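Local coordinates for protein CaaX farnesyltransferase alpha subunit Ram2 (Aspergillus fumigatus, PDB 4L9P) that forms, with the beta subunit Ram1, a protein farnesyltransferase that probably attaches farnesyl groups to CaaX proteins, at residues Y19-L33 / S58-R72. The protein carries 1 engineered substitution. Numbering follows the deposited sequence.
Sequences YSSDPEWASIKPIEL and SYLRAVMAANEMSER. With EDO (1,2-ethanediol), chain G.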
ATOM      1  N   TYR A  19      -1.434 -27.551  28.826  1.00 26.15           N
ATOM      2  CA  TYR A  19      -2.823 -27.246  29.139  1.00 22.71           C
ATOM      3  C   TYR A  19      -3.595 -28.481  29.518  1.00 23.23           C
ATOM      4  O   TYR A  19      -4.336 -28.462  30.523  1.00 22.23           O
ATOM      5  CB  TYR A  19      -3.492 -26.517  27.951  1.00 20.26           C
ATOM      6  CG  TYR A  19      -2.890 -25.148  27.752  1.00 18.28           C
ATOM      7  CD1 TYR A  19      -3.342 -24.079  28.511  1.00 18.49           C
ATOM      8  CD2 TYR A  19      -1.822 -24.933  26.868  1.00 17.62           C
ATOM      9  CE1 TYR A  19      -2.785 -22.826  28.413  1.00 17.75           C
ATOM     10  CE2 TYR A  19      -1.268 -23.643  26.742  1.00 17.50           C
ATOM     11  CZ  TYR A  19      -1.761 -22.606  27.518  1.00 16.27           C
ATOM     12  OH  TYR A  19      -1.244 -21.320  27.466  1.00 16.43           O
ATOM     13  N   SER A  20      -3.413 -29.562  28.776  1.00 24.63           N
ATOM     14  CA  SER A  20      -4.239 -30.736  29.078  1.00 27.37           C
ATOM     15  C   SER A  20      -3.898 -31.396  30.405  1.00 28.58           C
ATOM     16  O   SER A  20      -4.730 -32.096  30.958  1.00 30.90           O
ATOM     17  CB  SER A  20      -4.151 -31.761  27.975  1.00 30.39           C
ATOM     18  OG  SER A  20      -2.789 -32.018  27.739  1.00 32.86           O
ATOM     19  N   SER A  21      -2.691 -31.176  30.917  1.00 26.96           N
ATOM     20  CA  SER A  21      -2.343 -31.770  32.198  1.00 26.94           C
ATOM     21  C   SER A  21      -2.630 -30.842  33.386  1.00 24.95           C
ATOM     22  O   SER A  21      -2.553 -31.264  34.526  1.00 26.91           O
ATOM     23  CB  SER A  21      -0.879 -32.205  32.176  1.00 29.38           C
ATOM     24  OG  SER A  21      -0.023 -31.091  32.164  1.00 32.17           O
ATOM     25  N   ASP A  22      -3.000 -29.597  33.125  1.00 21.87           N
ATOM     26  CA  ASP A  22      -3.135 -28.568  34.176  1.00 20.85           C
ATOM     27  C   ASP A  22      -4.541 -28.615  34.719  1.00 20.09           C
ATOM     28  O   ASP A  22      -5.506 -28.423  33.979  1.00 20.51           O
ATOM     29  CB  ASP A  22      -2.914 -27.192  33.521  1.00 21.13           C
ATOM     30  CG  ASP A  22      -2.774 -26.071  34.530  1.00 23.17           C
ATOM     31  OD1 ASP A  22      -3.165 -26.257  35.687  1.00 23.62           O
ATOM     32  OD2 ASP A  22      -2.340 -24.970  34.115  1.00 23.91           O
ATOM     33  N   PRO A  23      -4.708 -28.896  36.036  1.00 19.06           N
ATOM     34  CA  PRO A  23      -6.093 -28.883  36.516  1.00 19.79           C
ATOM     35  C   PRO A  23      -6.839 -27.531  36.400  1.00 20.12           C
ATOM     36  O   PRO A  23      -8.084 -27.500  36.443  1.00 20.46           O
ATOM     37  CB  PRO A  23      -5.961 -29.282  38.003  1.00 19.98           C
ATOM     38  CG  PRO A  23      -4.588 -29.042  38.341  1.00 21.08           C
ATOM     39  CD  PRO A  23      -3.712 -29.107  37.098  1.00 19.55           C
ATOM     40  N   GLU A  24      -6.086 -26.427  36.201  1.00 20.09           N
ATOM     41  CA  GLU A  24      -6.666 -25.116  35.962  1.00 22.83           C
ATOM     42  C   GLU A  24      -7.529 -25.119  34.692  1.00 20.11           C
ATOM     43  O   GLU A  24      -8.451 -24.345  34.580  1.00 19.74           O
ATOM     44  CB  GLU A  24      -5.529 -24.143  35.665  1.00 27.18           C
ATOM     45  CG  GLU A  24      -5.028 -23.428  36.843  1.00 32.61           C
ATOM     46  CD  GLU A  24      -5.891 -22.231  37.137  1.00 36.07           C
ATOM     47  OE1 GLU A  24      -6.121 -21.435  36.208  1.00 37.09           O
ATOM     48  OE2 GLU A  24      -6.310 -22.096  38.294  1.00 37.53           O
ATOM     49  N   TRP A  25      -7.218 -26.031  33.799  1.00 18.24           N
ATOM     50  CA  TRP A  25      -7.831 -26.110  32.475  1.00 18.64           C
ATOM     51  C   TRP A  25      -8.725 -27.327  32.369  1.00 19.89           C
ATOM     52  O   TRP A  25      -9.259 -27.632  31.304  1.00 21.28           O
ATOM     53  CB  TRP A  25      -6.714 -26.147  31.413  1.00 18.05           C
ATOM     54  CG  TRP A  25      -6.145 -24.779  31.195  1.00 16.39           C
ATOM     55  CD1 TRP A  25      -5.009 -24.241  31.747  1.00 15.91           C
ATOM     56  CD2 TRP A  25      -6.758 -23.756  30.433  1.00 16.02           C
ATOM     57  NE1 TRP A  25      -4.855 -22.929  31.334  1.00 16.25           N
ATOM     58  CE2 TRP A  25      -5.928 -22.608  30.533  1.00 15.47           C
ATOM     59  CE3 TRP A  25      -7.935 -23.691  29.694  1.00 17.40           C
ATOM     60  CZ2 TRP A  25      -6.236 -21.405  29.893  1.00 15.93           C
ATOM     61  CZ3 TRP A  25      -8.221 -22.495  29.003  1.00 18.05           C
ATOM     62  CH2 TRP A  25      -7.372 -21.374  29.145  1.00 17.35           C
ATOM     63  N   ALA A  26      -8.875 -28.057  33.480  1.00 20.25           N
ATOM     64  CA  ALA A  26      -9.680 -29.265  33.390  1.00 22.06           C
ATOM     65  C   ALA A  26     -11.131 -29.056  32.998  1.00 24.34           C
ATOM     66  O   ALA A  26     -11.683 -29.922  32.353  1.00 27.11           O
ATOM     67  CB  ALA A  26      -9.610 -30.054  34.759  1.00 21.98           C
ATOM     68  N   SER A  27     -11.746 -27.933  33.385  1.00 25.24           N
ATOM     69  CA  SER A  27     -13.190 -27.689  33.191  1.00 25.12           C
ATOM     70  C   SER A  27     -13.596 -27.399  31.756  1.00 27.60           C
ATOM     71  O   SER A  27     -14.794 -27.191  31.508  1.00 28.76           O
ATOM     72  CB  SER A  27     -13.739 -26.590  34.152  1.00 24.83           C
ATOM     73  OG  SER A  27     -13.270 -25.263  33.782  1.00 25.48           O
ATOM     74  N   ILE A  28     -12.637 -27.387  30.815  1.00 27.27           N
ATOM     75  CA  ILE A  28     -12.969 -27.077  29.416  1.00 26.00           C
ATOM     76  C   ILE A  28     -12.247 -28.034  28.461  1.00 24.86           C
ATOM     77  O   ILE A  28     -11.128 -28.401  28.710  1.00 25.56           O
ATOM     78  CB  ILE A  28     -12.742 -25.583  29.113  1.00 25.73           C
ATOM     79  CG1 ILE A  28     -13.512 -25.171  27.850  1.00 26.85           C
ATOM     80  CG2 ILE A  28     -11.262 -25.255  29.022  1.00 24.27           C
ATOM     81  CD1 ILE A  28     -13.462 -23.639  27.585  1.00 28.02           C
ATOM     82  N   LYS A  29     -12.937 -28.508  27.420  1.00 25.66           N
ATOM     83  CA  LYS A  29     -12.375 -29.424  26.427  1.00 26.01           C
ATOM     84  C   LYS A  29     -11.906 -28.638  25.208  1.00 25.18           C
ATOM     85  O   LYS A  29     -12.676 -27.872  24.671  1.00 26.30           O
ATOM     86  CB  LYS A  29     -13.405 -30.440  25.949  1.00 28.82           C
ATOM     87  CG  LYS A  29     -13.688 -31.515  27.031  1.00 32.97           C
ATOM     88  CD  LYS A  29     -14.874 -32.385  26.691  1.00 36.67           C
ATOM     89  CE  LYS A  29     -15.438 -33.030  27.946  1.00 38.97           C
ATOM     90  NZ  LYS A  29     -16.605 -33.924  27.632  1.00 41.11           N
ATOM     91  N   PRO A  30     -10.686 -28.902  24.751  1.00 23.10           N
ATOM     92  CA  PRO A  30     -10.141 -28.155  23.597  1.00 22.57           C
ATOM     93  C   PRO A  30     -10.856 -28.579  22.330  1.00 23.44           C
ATOM     94  O   PRO A  30     -11.441 -29.675  22.277  1.00 25.33           O
ATOM     95  CB  PRO A  30      -8.674 -28.603  23.548  1.00 22.38           C
ATOM     96  CG  PRO A  30      -8.650 -29.937  24.311  1.00 22.34           C
ATOM     97  CD  PRO A  30      -9.706 -29.837  25.338  1.00 22.83           C
ATOM     98  N   ILE A  31     -10.858 -27.699  21.334  1.00 22.84           N
ATOM     99  CA  ILE A  31     -11.394 -27.998  20.017  1.00 23.99           C
ATOM    100  C   ILE A  31     -10.244 -28.230  19.041  1.00 24.37           C
ATOM    101  O   ILE A  31      -9.487 -27.301  18.734  1.00 22.67           O
ATOM    102  CB  ILE A  31     -12.262 -26.856  19.492  1.00 23.93           C
ATOM    103  CG1 ILE A  31     -13.494 -26.640  20.376  1.00 24.15           C
ATOM    104  CG2 ILE A  31     -12.673 -27.114  18.003  1.00 24.15           C
ATOM    105  CD1 ILE A  31     -14.298 -25.446  19.886  1.00 24.78           C
ATOM    106  N   GLU A  32     -10.097 -29.484  18.615  1.00 27.02           N
ATOM    107  CA  GLU A  32      -9.054 -29.959  17.717  0.50 28.53           C
ATOM    108  C   GLU A  32      -9.066 -29.208  16.384  1.00 28.38           C
ATOM    109  O   GLU A  32     -10.133 -28.825  15.921  1.00 28.90           O
ATOM    110  CB  GLU A  32      -9.332 -31.447  17.459  0.50 30.68           C
ATOM    111  CG  GLU A  32      -8.232 -32.228  16.774  0.50 32.74           C
ATOM    112  CD  GLU A  32      -8.490 -33.743  16.750  0.50 34.69           C
ATOM    113  OE1 GLU A  32      -9.621 -34.202  17.034  0.50 35.08           O
ATOM    114  OE2 GLU A  32      -7.536 -34.485  16.444  0.50 36.02           O
ATOM    115  N   LEU A  33      -7.902 -29.034  15.763  1.00 27.90           N
ATOM    116  CA  LEU A  33      -7.795 -28.402  14.445  1.00 28.17           C
ATOM    117  C   LEU A  33      -8.451 -29.239  13.352  1.00 29.07           C
ATOM    118  O   LEU A  33      -8.268 -30.456  13.266  1.00 29.66           O
ATOM    119  CB  LEU A  33      -6.331 -28.182  14.084  1.00 28.65           C
ATOM    120  CG  LEU A  33      -6.014 -27.699  12.672  1.00 28.82           C
ATOM    121  CD1 LEU A  33      -6.578 -26.310  12.439  1.00 28.37           C
ATOM    122  CD2 LEU A  33      -4.496 -27.719  12.436  1.00 28.92           C
ATOM    123  N   SER A  58      -5.889 -24.988  20.237  1.00 14.12           N
ATOM    124  CA  SER A  58      -7.096 -25.783  20.429  0.50 14.86           C
ATOM    125  C   SER A  58      -7.855 -25.353  21.711  1.00 14.55           C
ATOM    126  O   SER A  58      -9.094 -25.298  21.730  1.00 15.38           O
ATOM    127  CB  SER A  58      -6.739 -27.278  20.424  0.50 15.98           C
ATOM    128  OG  SER A  58      -6.110 -27.643  19.186  0.50 16.30           O
ATOM    129  N   TYR A  59      -7.122 -24.987  22.753  1.00 14.14           N
ATOM    130  CA  TYR A  59      -7.775 -24.404  23.946  1.00 14.49           C
ATOM    131  C   TYR A  59      -8.324 -23.001  23.634  1.00 14.61           C
ATOM    132  O   TYR A  59      -9.381 -22.621  24.125  1.00 15.85           O
ATOM    133  CB  TYR A  59      -6.795 -24.369  25.170  1.00 14.35           C
ATOM    134  CG  TYR A  59      -6.803 -25.707  25.879  1.00 15.75           C
ATOM    135  CD1 TYR A  59      -5.977 -26.740  25.464  1.00 16.52           C
ATOM    136  CD2 TYR A  59      -7.738 -25.960  26.849  1.00 17.33           C
ATOM    137  CE1 TYR A  59      -6.029 -28.015  26.096  1.00 18.08           C
ATOM    138  CE2 TYR A  59      -7.806 -27.218  27.442  1.00 18.26           C
ATOM    139  CZ  TYR A  59      -6.946 -28.198  27.065  1.00 18.66           C
ATOM    140  OH  TYR A  59      -6.976 -29.460  27.664  1.00 20.97           O
ATOM    141  N   LEU A  60      -7.627 -22.222  22.777  1.00 13.01           N
ATOM    142  CA  LEU A  60      -8.149 -20.906  22.446  1.00 13.23           C
ATOM    143  C   LEU A  60      -9.491 -21.024  21.687  1.00 13.49           C
ATOM    144  O   LEU A  60     -10.444 -20.257  21.948  1.00 13.94           O
ATOM    145  CB  LEU A  60      -7.099 -20.145  21.583  1.00 13.86           C
ATOM    146  CG  LEU A  60      -7.571 -18.692  21.350  1.00 14.73           C
ATOM    147  CD1 LEU A  60      -7.545 -17.872  22.633  1.00 15.91           C
ATOM    148  CD2 LEU A  60      -6.753 -17.987  20.234  1.00 15.93           C
ATOM    149  N   ARG A  61      -9.575 -21.979  20.777  1.00 13.87           N
ATOM    150  CA  ARG A  61     -10.843 -22.180  20.078  1.00 14.53           C
ATOM    151  C   ARG A  61     -11.971 -22.443  21.092  1.00 15.53           C
ATOM    152  O   ARG A  61     -13.061 -21.898  20.967  1.00 16.70           O
ATOM    153  CB  ARG A  61     -10.776 -23.358  19.087  1.00 15.29           C
ATOM    154  CG  ARG A  61     -10.166 -22.951  17.765  1.00 17.24           C
ATOM    155  CD  ARG A  61     -10.324 -24.068  16.698  1.00 18.83           C
ATOM    156  NE  ARG A  61      -9.301 -25.048  16.964  1.00 20.83           N
ATOM    157  CZ  ARG A  61      -8.066 -25.058  16.477  1.00 20.57           C
ATOM    158  NH1 ARG A  61      -7.640 -24.196  15.537  1.00 19.69           N
ATOM    159  NH2 ARG A  61      -7.271 -26.002  16.913  1.00 21.52           N
ATOM    160  N   ALA A  62     -11.693 -23.260  22.105  1.00 15.10           N
ATOM    161  CA  ALA A  62     -12.720 -23.578  23.082  1.00 16.24           C
ATOM    162  C   ALA A  62     -13.123 -22.376  23.923  1.00 16.40           C
ATOM    163  O   ALA A  62     -14.311 -22.158  24.169  1.00 18.13           O
ATOM    164  CB  ALA A  62     -12.215 -24.732  24.014  1.00 17.01           C
ATOM    165  N   VAL A  63     -12.157 -21.621  24.441  1.00 14.89           N
ATOM    166  CA  VAL A  63     -12.527 -20.471  25.253  1.00 16.38           C
ATOM    167  C   VAL A  63     -13.283 -19.420  24.445  1.00 16.23           C
ATOM    168  O   VAL A  63     -14.228 -18.811  24.950  1.00 17.04           O
ATOM    169  CB  VAL A  63     -11.364 -19.861  26.103  1.00 17.80           C
ATOM    170  CG1 VAL A  63     -10.969 -20.852  27.190  1.00 18.78           C
ATOM    171  CG2 VAL A  63     -10.154 -19.479  25.266  1.00 18.89           C
ATOM    172  N   MET A  64     -12.842 -19.178  23.198  1.00 15.54           N
ATOM    173  CA  MET A  64     -13.530 -18.167  22.430  1.00 16.14           C
ATOM    174  C   MET A  64     -14.961 -18.621  22.067  1.00 18.35           C
ATOM    175  O   MET A  64     -15.893 -17.818  22.074  1.00 19.73           O
ATOM    176  CB  MET A  64     -12.722 -17.856  21.170  1.00 14.83           C
ATOM    177  CG  MET A  64     -11.411 -17.124  21.489  1.00 14.11           C
ATOM    178  SD  MET A  64     -10.526 -16.550  20.029  1.00 15.08           S
ATOM    179  CE  MET A  64     -10.408 -18.041  19.081  1.00 18.57           C
ATOM    180  N   ALA A  65     -15.131 -19.900  21.757  1.00 19.87           N
ATOM    181  CA  ALA A  65     -16.458 -20.425  21.469  1.00 21.76           C
ATOM    182  C   ALA A  65     -17.417 -20.260  22.678  1.00 22.09           C
ATOM    183  O   ALA A  65     -18.625 -20.045  22.505  1.00 24.11           O
ATOM    184  CB  ALA A  65     -16.358 -21.915  21.069  1.00 23.11           C
ATOM    185  N   ALA A  66     -16.873 -20.368  23.889  1.00 20.52           N
ATOM    186  CA  ALA A  66     -17.659 -20.187  25.115  1.00 21.07           C
ATOM    187  C   ALA A  66     -17.768 -18.705  25.529  1.00 21.99           C
ATOM    188  O   ALA A  66     -18.437 -18.380  26.505  1.00 23.04           O
ATOM    189  CB  ALA A  66     -17.001 -21.009  26.231  1.00 22.12           C
ATOM    190  N   ASN A  67     -17.074 -17.813  24.804  1.00 21.18           N
ATOM    191  CA  ASN A  67     -17.007 -16.410  25.166  1.00 21.71           C
ATOM    192  C   ASN A  67     -16.489 -16.240  26.597  1.00 20.47           C
ATOM    193  O   ASN A  67     -16.954 -15.374  27.345  1.00 20.04           O
ATOM    194  CB  ASN A  67     -18.358 -15.700  24.952  1.00 25.00           C
ATOM    195  CG  ASN A  67     -18.206 -14.183  24.825  1.00 28.51           C
ATOM    196  OD1 ASN A  67     -17.230 -13.681  24.273  1.00 29.05           O
ATOM    197  ND2 ASN A  67     -19.139 -13.455  25.394  1.00 30.86           N
ATOM    198  N   GLU A  68     -15.504 -17.059  26.953  1.00 18.67           N
ATOM    199  CA  GLU A  68     -14.979 -17.084  28.313  1.00 17.61           C
ATOM    200  C   GLU A  68     -14.088 -15.888  28.590  1.00 17.16           C
ATOM    201  O   GLU A  68     -13.115 -15.632  27.805  1.00 17.78           O
ATOM    202  CB  GLU A  68     -14.183 -18.357  28.543  1.00 16.52           C
ATOM    203  CG  GLU A  68     -13.562 -18.391  29.936  1.00 17.21           C
ATOM    204  CD  GLU A  68     -12.874 -19.714  30.262  1.00 18.45           C
ATOM    205  OE1 GLU A  68     -13.422 -20.789  29.946  1.00 19.77           O
ATOM    206  OE2 GLU A  68     -11.759 -19.663  30.840  1.00 18.75           O
ATOM    207  N   MET A  69     -14.435 -15.111  29.603  1.00 18.09           N
ATOM    208  CA  MET A  69     -13.659 -13.968  30.077  1.00 18.70           C
ATOM    209  C   MET A  69     -13.088 -14.353  31.404  1.00 17.95           C
ATOM    210  O   MET A  69     -13.822 -14.386  32.405  1.00 19.30           O
ATOM    211  CB  MET A  69     -14.549 -12.723  30.234  1.00 20.35           C
ATOM    212  CG  MET A  69     -15.329 -12.307  28.946  1.00 20.36           C
ATOM    213  SD  MET A  69     -14.271 -11.531  27.718  1.00 21.09           S
ATOM    214  CE  MET A  69     -14.230 -12.782  26.478  1.00 20.01           C
ATOM    215  N   SER A  70     -11.817 -14.720  31.446  1.00 14.74           N
ATOM    216  CA  SER A  70     -11.255 -15.288  32.662  1.00 14.20           C
ATOM    217  C   SER A  70      -9.769 -15.014  32.735  1.00 13.21           C
ATOM    218  O   SER A  70      -9.105 -14.736  31.719  1.00 14.70           O
ATOM    219  CB  SER A  70     -11.487 -16.793  32.627  1.00 14.07           C
ATOM    220  OG  SER A  70     -10.635 -17.407  31.663  1.00 15.06           O
ATOM    221  N   GLU A  71      -9.206 -15.124  33.904  1.00 14.53           N
ATOM    222  CA  GLU A  71      -7.766 -15.031  34.054  1.00 14.39           C
ATOM    223  C   GLU A  71      -7.006 -16.126  33.299  1.00 13.71           C
ATOM    224  O   GLU A  71      -5.937 -15.850  32.702  1.00 12.95           O
ATOM    225  CB  GLU A  71      -7.380 -15.061  35.541  1.00 15.93           C
ATOM    226  CG  GLU A  71      -7.881 -13.850  36.308  1.00 19.15           C
ATOM    227  CD  GLU A  71      -7.094 -12.589  36.032  1.00 21.52           C
ATOM    228  OE1 GLU A  71      -6.019 -12.647  35.387  1.00 23.12           O
ATOM    229  OE2 GLU A  71      -7.564 -11.507  36.466  1.00 23.28           O
ATOM    230  N   ARG A  72      -7.487 -17.371  33.313  1.00 12.65           N
ATOM    231  CA  ARG A  72      -6.794 -18.411  32.570  1.00 13.34           C
ATOM    232  C   ARG A  72      -6.781 -18.075  31.072  1.00 12.48           C
ATOM    233  O   ARG A  72      -5.773 -18.300  30.407  1.00 12.04           O
ATOM    234  CB  ARG A  72      -7.347 -19.840  32.840  1.00 14.21           C
ATOM    235  CG  ARG A  72      -8.748 -20.093  32.329  1.00 14.29           C
ATOM    236  CD  ARG A  72      -9.175 -21.583  32.588  1.00 15.67           C
ATOM    237  NE  ARG A  72     -10.502 -21.739  32.044  1.00 16.53           N
ATOM    238  CZ  ARG A  72     -11.277 -22.765  32.312  1.00 17.70           C
ATOM    239  NH1 ARG A  72     -10.799 -23.732  33.109  1.00 17.89           N
ATOM    240  NH2 ARG A  72     -12.486 -22.815  31.781  1.00 19.56           N
TER
HETATM  241  C1  EDO G 404      -3.614 -24.147  14.683  1.00 22.68           C
HETATM  242  O1  EDO G 404      -4.845 -24.238  15.394  1.00 22.10           O
HETATM  243  C2  EDO G 404      -3.711 -23.124  13.582  1.00 22.87           C
HETATM  244  O2  EDO G 404      -4.135 -21.839  14.074  1.00 20.69           O
HETATM  245  O   HOH W   1      -8.759 -29.762  29.649  1.00 24.15           O
HETATM  246  O   HOH W   2     -15.110 -24.171  32.067  1.00 34.78           O
HETATM  247  O   HOH W   3      -5.241 -29.706  17.224  1.00 29.07           O
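An aromatic cluster of Tyr19, Trp25 and Tyr59 joins the N-terminal arm, 19-33, to helix 51-65 and the start of helix 71-83. The Tyr59 ring is held between two aliphatic groups. Tyr19 CB lies over one face, 3.7 Å from the centroid of the Tyr59 ring, and Pro30 CB covers the opposite face at 3.8 Å from that centroid. Tyr59 OH shares a water with Trp25 O.

Arg72 closes the other side of the cluster. Its CG starts between the backbone N and carbonyl carbon (chi1 67°), and the extended chain runs across the Trp25 face. Arg72 CD sits 3.6 Å above the centre of the six-membered ring. The guanidinium is nearly parallel to the indole, with planes 13° apart. In its own plane, Arg72 NH1 donates to a lone pair of Glu24 O (2.8 Å) and to Ser27 OG (3.0 Å). Arg72 NE and NH2 grip the Glu68 carboxylate side-on, one nitrogen to each oxygen, in a salt bridge that fixes the rotation of the guanidinium. Ile28 CD1 reaches Val63 CG1 at 3.8 Å.

Further along, Ile31 N donates to Ser58 O (3.0 Å). Ile31 O receives both Arg61 NE (2.9 Å) and NH2. Arg61 NH1 also bonds His194 O of the beta subunit Ram1. Aromatic packing and arginine bonds to backbone carbonyls thus fasten the arm at the N-terminal end of the all-helical, TPR-like alpha-subunit fold.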